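Local coordinates for protein glycoside hydrolase family 43 (Halothermothrix orenii, PDB 4QQS) that has alpha-L-arabinofuranosidase activity and, as a five-bladed beta-propeller glycosidase, probably takes part in xylan breakdown, at residues K249-P254 and P304-Q309; F130-G135 and V199-G204. All coordinates share one frame; numbering follows the deposited sequence.

Interaction 1: K249-P254 and P304-Q309; sequences KGISGP and PTRSPQ
I251 sets CG1 beside its backbone N (chi1 -56°) and R306 does likewise with CG (chi1 -75°), which lets the two side chains run antiparallel alongside one another. I251 CG1 comes within 3.3 Å of R306 CG, and because the arginine chain bends again at chi2 (-75°), its guanidinium folds back until I251 CG1 lies over one face, nearer its edge than its middle. R306 NH2 approaches G250 O at 3.2 Å, but the angle is too poor for a hydrogen bond; NH1 has a weak one to T274 OG1 on strand 268-275. G250 and I251 form a G1 beta bulge, and the positive phi of G250 favours glycine. The other branch of I251, CG2, lies 3.7 Å from CG of the P304 ring. With an alanine in place of R306, the CG1 flank of I251 would probably lose its cover and T274 OG1 its weak donor. K249 NZ stops 4.1 Å from P304 O: one water accepts from K249 NZ and donates to P304 O at 2.6 Å; a second accepts from K249 NZ at 3.0 Å and R306 N at 2.9 Å. Apolar contact thus joins the two loops inside, water-mediated polar links on the more exposed side, at K249.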
loop_
_atom_site.group_PDB
_atom_site.type_symbol
_atom_site.label_atom_id
_atom_site.label_comp_id
_atom_site.label_asym_id
_atom_site.label_seq_id
_atom_site.Cartn_x
_atom_site.Cartn_y
_atom_site.Cartn_z
ATOM N N LYS A 249 9.956 -22.119 -2.021
ATOM C CA LYS A 249 10.352 -21.374 -3.212
ATOM C C LYS A 249 11.176 -20.116 -2.872
ATOM O O LYS A 249 11.449 -19.300 -3.747
ATOM C CB LYS A 249 9.110 -20.957 -4.004
ATOM C CG LYS A 249 8.260 -22.094 -4.560
ATOM C CD LYS A 249 7.113 -21.536 -5.399
ATOM C CE LYS A 249 6.343 -22.605 -6.151
ATOM N NZ LYS A 249 5.308 -21.958 -7.012
ATOM N N GLY A 250 11.547 -19.926 -1.609
ATOM C CA GLY A 250 12.272 -18.736 -1.198
ATOM C C GLY A 250 11.410 -17.487 -1.147
ATOM O O GLY A 250 11.935 -16.376 -1.255
ATOM N N ILE A 251 10.106 -17.666 -0.936
ATOM C CA ILE A 251 9.149 -16.569 -0.927
ATOM C C ILE A 251 8.641 -16.367 0.496
ATOM O O ILE A 251 7.859 -17.160 1.004
ATOM C CB ILE A 251 7.979 -16.836 -1.883
ATOM C CG1 ILE A 251 8.469 -17.109 -3.313
ATOM C CG2 ILE A 251 7.033 -15.639 -1.870
ATOM C CD1 ILE A 251 7.362 -17.635 -4.218
ATOM N N SER A 252 9.071 -15.274 1.116
ATOM C CA SER A 252 8.797 -14.977 2.519
ATOM C C SER A 252 8.040 -13.664 2.673
ATOM O O SER A 252 8.416 -12.650 2.080
ATOM C CB SER A 252 10.128 -14.867 3.265
ATOM O OG SER A 252 9.954 -14.525 4.622
ATOM N N GLY A 253 6.981 -13.684 3.472
ATOM C CA GLY A 253 6.299 -12.459 3.853
ATOM C C GLY A 253 5.694 -11.596 2.751
ATOM O O GLY A 253 5.908 -10.390 2.742
ATOM N N PRO A 254 4.912 -12.180 1.827
ATOM C CA PRO A 254 4.315 -11.340 0.783
ATOM C C PRO A 254 3.345 -10.322 1.372
ATOM O O PRO A 254 2.449 -10.680 2.128
ATOM C CB PRO A 254 3.593 -12.345 -0.112
ATOM C CG PRO A 254 3.294 -13.493 0.787
ATOM C CD PRO A 254 4.427 -13.569 1.765
ATOM N N PRO A 304 2.089 -16.909 -4.691
ATOM C CA PRO A 304 3.208 -16.149 -5.257
ATOM C C PRO A 304 4.098 -17.017 -6.135
ATOM O O PRO A 304 4.333 -18.187 -5.815
ATOM C CB PRO A 304 3.956 -15.695 -4.012
ATOM C CG PRO A 304 3.732 -16.814 -3.037
ATOM C CD PRO A 304 2.319 -17.262 -3.279
ATOM N N THR A 305 4.592 -16.454 -7.233
ATOM C CA THR A 305 5.432 -17.206 -8.156
ATOM C C THR A 305 6.879 -16.750 -8.108
ATOM O O THR A 305 7.189 -15.599 -7.800
ATOM C CB THR A 305 4.961 -17.081 -9.614
ATOM O OG1 THR A 305 5.144 -15.737 -10.070
ATOM C CG2 THR A 305 3.526 -17.505 -9.774
ATOM N N ARG A 306 7.764 -17.690 -8.441
ATOM C CA ARG A 306 9.187 -17.418 -8.632
ATOM C C ARG A 306 9.730 -18.246 -9.782
ATOM O O ARG A 306 10.850 -18.734 -9.721
ATOM C CB ARG A 306 9.973 -17.770 -7.376
ATOM C CG ARG A 306 9.804 -16.784 -6.285
ATOM C CD ARG A 306 10.572 -15.549 -6.588
ATOM N NE ARG A 306 11.542 -15.275 -5.536
ATOM C CZ ARG A 306 11.360 -14.407 -4.545
ATOM N NH1 ARG A 306 10.233 -13.698 -4.447
ATOM N NH2 ARG A 306 12.318 -14.233 -3.650
ATOM N N SER A 307 8.919 -18.420 -10.811
ATOM C CA SER A 307 9.306 -19.131 -12.018
ATOM C C SER A 307 8.744 -18.332 -13.181
ATOM O O SER A 307 7.886 -17.486 -12.980
ATOM C CB SER A 307 8.723 -20.538 -12.014
ATOM O OG SER A 307 7.313 -20.504 -11.901
ATOM N N PRO A 308 9.220 -18.591 -14.402
ATOM C CA PRO A 308 8.766 -17.781 -15.537
ATOM C C PRO A 308 7.250 -17.821 -15.765
ATOM O O PRO A 308 6.661 -18.906 -15.840
ATOM C CB PRO A 308 9.506 -18.405 -16.721
ATOM C CG PRO A 308 10.727 -18.991 -16.114
ATOM C CD PRO A 308 10.296 -19.519 -14.788
ATOM N N GLN A 309 6.651 -16.641 -15.889
ATOM C CA GLN A 309 5.216 -16.489 -16.102
ATOM C C GLN A 309 4.997 -15.706 -17.379
ATOM O O GLN A 309 5.833 -14.886 -17.738
ATOM C CB GLN A 309 4.582 -15.694 -14.962
ATOM C CG GLN A 309 4.791 -16.276 -13.592
ATOM C CD GLN A 309 4.149 -17.621 -13.418
ATOM O OE1 GLN A 309 2.957 -17.800 -13.681
ATOM N NE2 GLN A 309 4.937 -18.592 -12.969
HETATM O O HOH W 1 6.778 -20.332 -8.991
HETATM O O HOH W 2 2.950 -20.356 -5.607
#

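Interaction 2: F130-G135 and V199-G204; sequences FIDQDG and VIKHEG
D132 OD1 is gripped twice: K201 NZ reaches it across the contact at 2.9 Å, a salt bridge on the syn side and 24° out of the carboxylate plane, and Q133 N bonds it at 2.7 Å from the same face. The ammonium also donates to Q133 OE1 at 2.8 Å, approaching from above the carbonyl plane, so two neighbouring residues of one turn share one lysine. K201 can span the gap because its chain is extended, with CG anti to the backbone N (chi1 -167°). Y206 OH completes the cluster, bonding both K201 NZ and D132 OD2. D132 to G135 forms a type I beta turn, closed by G135 N to D132 O, linking strand 124-131 to its antiparallel neighbour 137-143; the lysine lies near the end of strand 191-202, so the polar cluster ties a hairpin turn to another strand of the beta-propeller. F130 and V199 cross at about a right angle. V199 CG1 sits over the centre of the F130 ring, 3.9 Å from the centroid and 12° off the normal, a CH-pi contact, and D132 N lies over the opposite face, well off centre. Y140 of strand 137-143 touches both F130 and V199.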
loop_
_atom_site.group_PDB
_atom_site.type_symbol
_atom_site.label_atom_id
_atom_site.label_comp_id
_atom_site.label_asym_id
_atom_site.label_seq_id
_atom_site.Cartn_x
_atom_site.Cartn_y
_atom_site.Cartn_z
ATOM N N PHE A 130 -8.967 6.235 -2.134
ATOM C CA PHE A 130 -9.816 5.555 -3.103
ATOM C C PHE A 130 -10.834 6.548 -3.635
ATOM O O PHE A 130 -11.574 7.142 -2.860
ATOM C CB PHE A 130 -10.534 4.388 -2.408
ATOM C CG PHE A 130 -11.641 3.774 -3.227
ATOM C CD1 PHE A 130 -11.367 3.029 -4.359
ATOM C CD2 PHE A 130 -12.960 3.956 -2.866
ATOM C CE1 PHE A 130 -12.401 2.474 -5.110
ATOM C CE2 PHE A 130 -13.974 3.411 -3.603
ATOM C CZ PHE A 130 -13.699 2.670 -4.727
ATOM N N ILE A 131 -10.859 6.725 -4.953
ATOM C CA ILE A 131 -11.847 7.568 -5.595
ATOM C C ILE A 131 -12.926 6.651 -6.185
ATOM O O ILE A 131 -12.652 5.851 -7.080
ATOM C CB ILE A 131 -11.220 8.456 -6.705
ATOM C CG1 ILE A 131 -10.012 9.245 -6.180
ATOM C CG2 ILE A 131 -12.268 9.396 -7.281
ATOM C CD1 ILE A 131 -10.290 10.132 -5.004
ATOM N N ASP A 132 -14.149 6.740 -5.671
ATOM C CA ASP A 132 -15.221 5.867 -6.143
ATOM C C ASP A 132 -15.690 6.292 -7.538
ATOM O O ASP A 132 -15.324 7.350 -8.052
ATOM C CB ASP A 132 -16.375 5.884 -5.139
ATOM C CG ASP A 132 -17.230 4.625 -5.169
ATOM O OD1 ASP A 132 -17.057 3.761 -6.058
ATOM O OD2 ASP A 132 -18.098 4.527 -4.286
ATOM N N GLN A 133 -16.507 5.449 -8.149
ATOM C CA GLN A 133 -16.993 5.700 -9.497
ATOM C C GLN A 133 -17.741 7.029 -9.597
ATOM O O GLN A 133 -17.685 7.697 -10.629
ATOM C CB GLN A 133 -17.885 4.557 -9.958
ATOM C CG GLN A 133 -17.130 3.288 -10.275
ATOM C CD GLN A 133 -18.055 2.165 -10.691
ATOM O OE1 GLN A 133 -19.107 1.953 -10.079
ATOM N NE2 GLN A 133 -17.678 1.444 -11.742
ATOM N N ASP A 134 -18.424 7.418 -8.521
ATOM C CA ASP A 134 -19.156 8.679 -8.488
ATOM C C ASP A 134 -18.264 9.874 -8.174
ATOM O O ASP A 134 -18.756 10.986 -8.105
ATOM C CB ASP A 134 -20.344 8.606 -7.509
ATOM C CG ASP A 134 -19.928 8.558 -6.039
ATOM O OD1 ASP A 134 -18.722 8.496 -5.720
ATOM O OD2 ASP A 134 -20.839 8.555 -5.178
ATOM N N GLY A 135 -16.962 9.645 -8.013
ATOM C CA GLY A 135 -16.005 10.709 -7.774
ATOM C C GLY A 135 -15.754 11.062 -6.318
ATOM O O GLY A 135 -14.940 11.947 -6.037
ATOM N N VAL A 199 -7.930 -0.566 -1.943
ATOM C CA VAL A 199 -9.322 -0.862 -2.279
ATOM C C VAL A 199 -9.549 -0.888 -3.793
ATOM O O VAL A 199 -9.128 0.017 -4.517
ATOM C CB VAL A 199 -10.266 0.162 -1.606
ATOM C CG1 VAL A 199 -11.728 -0.036 -2.037
ATOM C CG2 VAL A 199 -10.135 0.048 -0.088
ATOM N N ILE A 200 -10.232 -1.931 -4.257
ATOM C CA ILE A 200 -10.713 -2.027 -5.636
ATOM C C ILE A 200 -12.210 -2.310 -5.617
ATOM O O ILE A 200 -12.763 -2.812 -4.646
ATOM C CB ILE A 200 -9.936 -3.091 -6.464
ATOM C CG1 ILE A 200 -10.098 -4.493 -5.868
ATOM C CG2 ILE A 200 -8.474 -2.681 -6.580
ATOM C CD1 ILE A 200 -9.363 -5.585 -6.642
ATOM N N LYS A 201 -12.859 -1.981 -6.722
ATOM C CA LYS A 201 -14.295 -2.176 -6.869
ATOM C C LYS A 201 -14.534 -3.207 -7.961
ATOM O O LYS A 201 -13.846 -3.215 -8.984
ATOM C CB LYS A 201 -14.976 -0.842 -7.214
ATOM C CG LYS A 201 -16.495 -0.850 -7.087
ATOM C CD LYS A 201 -17.074 0.524 -7.375
ATOM C CE LYS A 201 -18.555 0.611 -7.069
ATOM N NZ LYS A 201 -19.062 1.993 -7.265
ATOM N N HIS A 202 -15.498 -4.087 -7.742
ATOM C CA HIS A 202 -15.813 -5.124 -8.706
ATOM C C HIS A 202 -17.281 -5.488 -8.564
ATOM O O HIS A 202 -17.736 -5.839 -7.478
ATOM C CB HIS A 202 -14.933 -6.349 -8.465
ATOM C CG HIS A 202 -15.139 -7.444 -9.465
ATOM N ND1 HIS A 202 -15.862 -8.584 -9.186
ATOM C CD2 HIS A 202 -14.721 -7.567 -10.746
ATOM C CE1 HIS A 202 -15.882 -9.361 -10.255
ATOM N NE2 HIS A 202 -15.194 -8.769 -11.214
ATOM N N GLU A 203 -18.012 -5.370 -9.670
ATOM C CA GLU A 203 -19.422 -5.751 -9.734
ATOM C C GLU A 203 -20.223 -5.133 -8.585
ATOM O O GLU A 203 -21.046 -5.787 -7.945
ATOM C CB GLU A 203 -19.572 -7.282 -9.789
ATOM C CG GLU A 203 -19.018 -7.895 -11.084
ATOM C CD GLU A 203 -19.196 -9.413 -11.197
ATOM O OE1 GLU A 203 -19.840 -10.029 -10.318
ATOM O OE2 GLU A 203 -18.681 -9.996 -12.179
ATOM N N GLY A 204 -19.961 -3.857 -8.333
ATOM C CA GLY A 204 -20.737 -3.095 -7.377
ATOM C C GLY A 204 -20.312 -3.228 -5.927
ATOM O O GLY A 204 -20.845 -2.520 -5.081
#

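Both segments of interaction 2 precede those of interaction 1 in the chain, so the two follow in series. Their centres lie 29 Å apart, with about 15 Å between nearest atoms, and they do not touch. Interaction 2 joins strands 124-131 and 191-202, which belong to antiparallel hairpins with 137-143 and 205-212 respectively. Interaction 1 instead joins loops flanking the antiparallel sheet that runs from 257-261 to 298-302. Neither segment pair shares a strand with the other, and each bridges parts of the chain at least 50 residues apart. They lie in separate regions of the all-beta propeller. Interaction 1 lies away from the catalytic residues and the sodium site; in interaction 2, V199 lies about 11 Å, side chain to side chain, from D126, predicted to tune the catalytic acid.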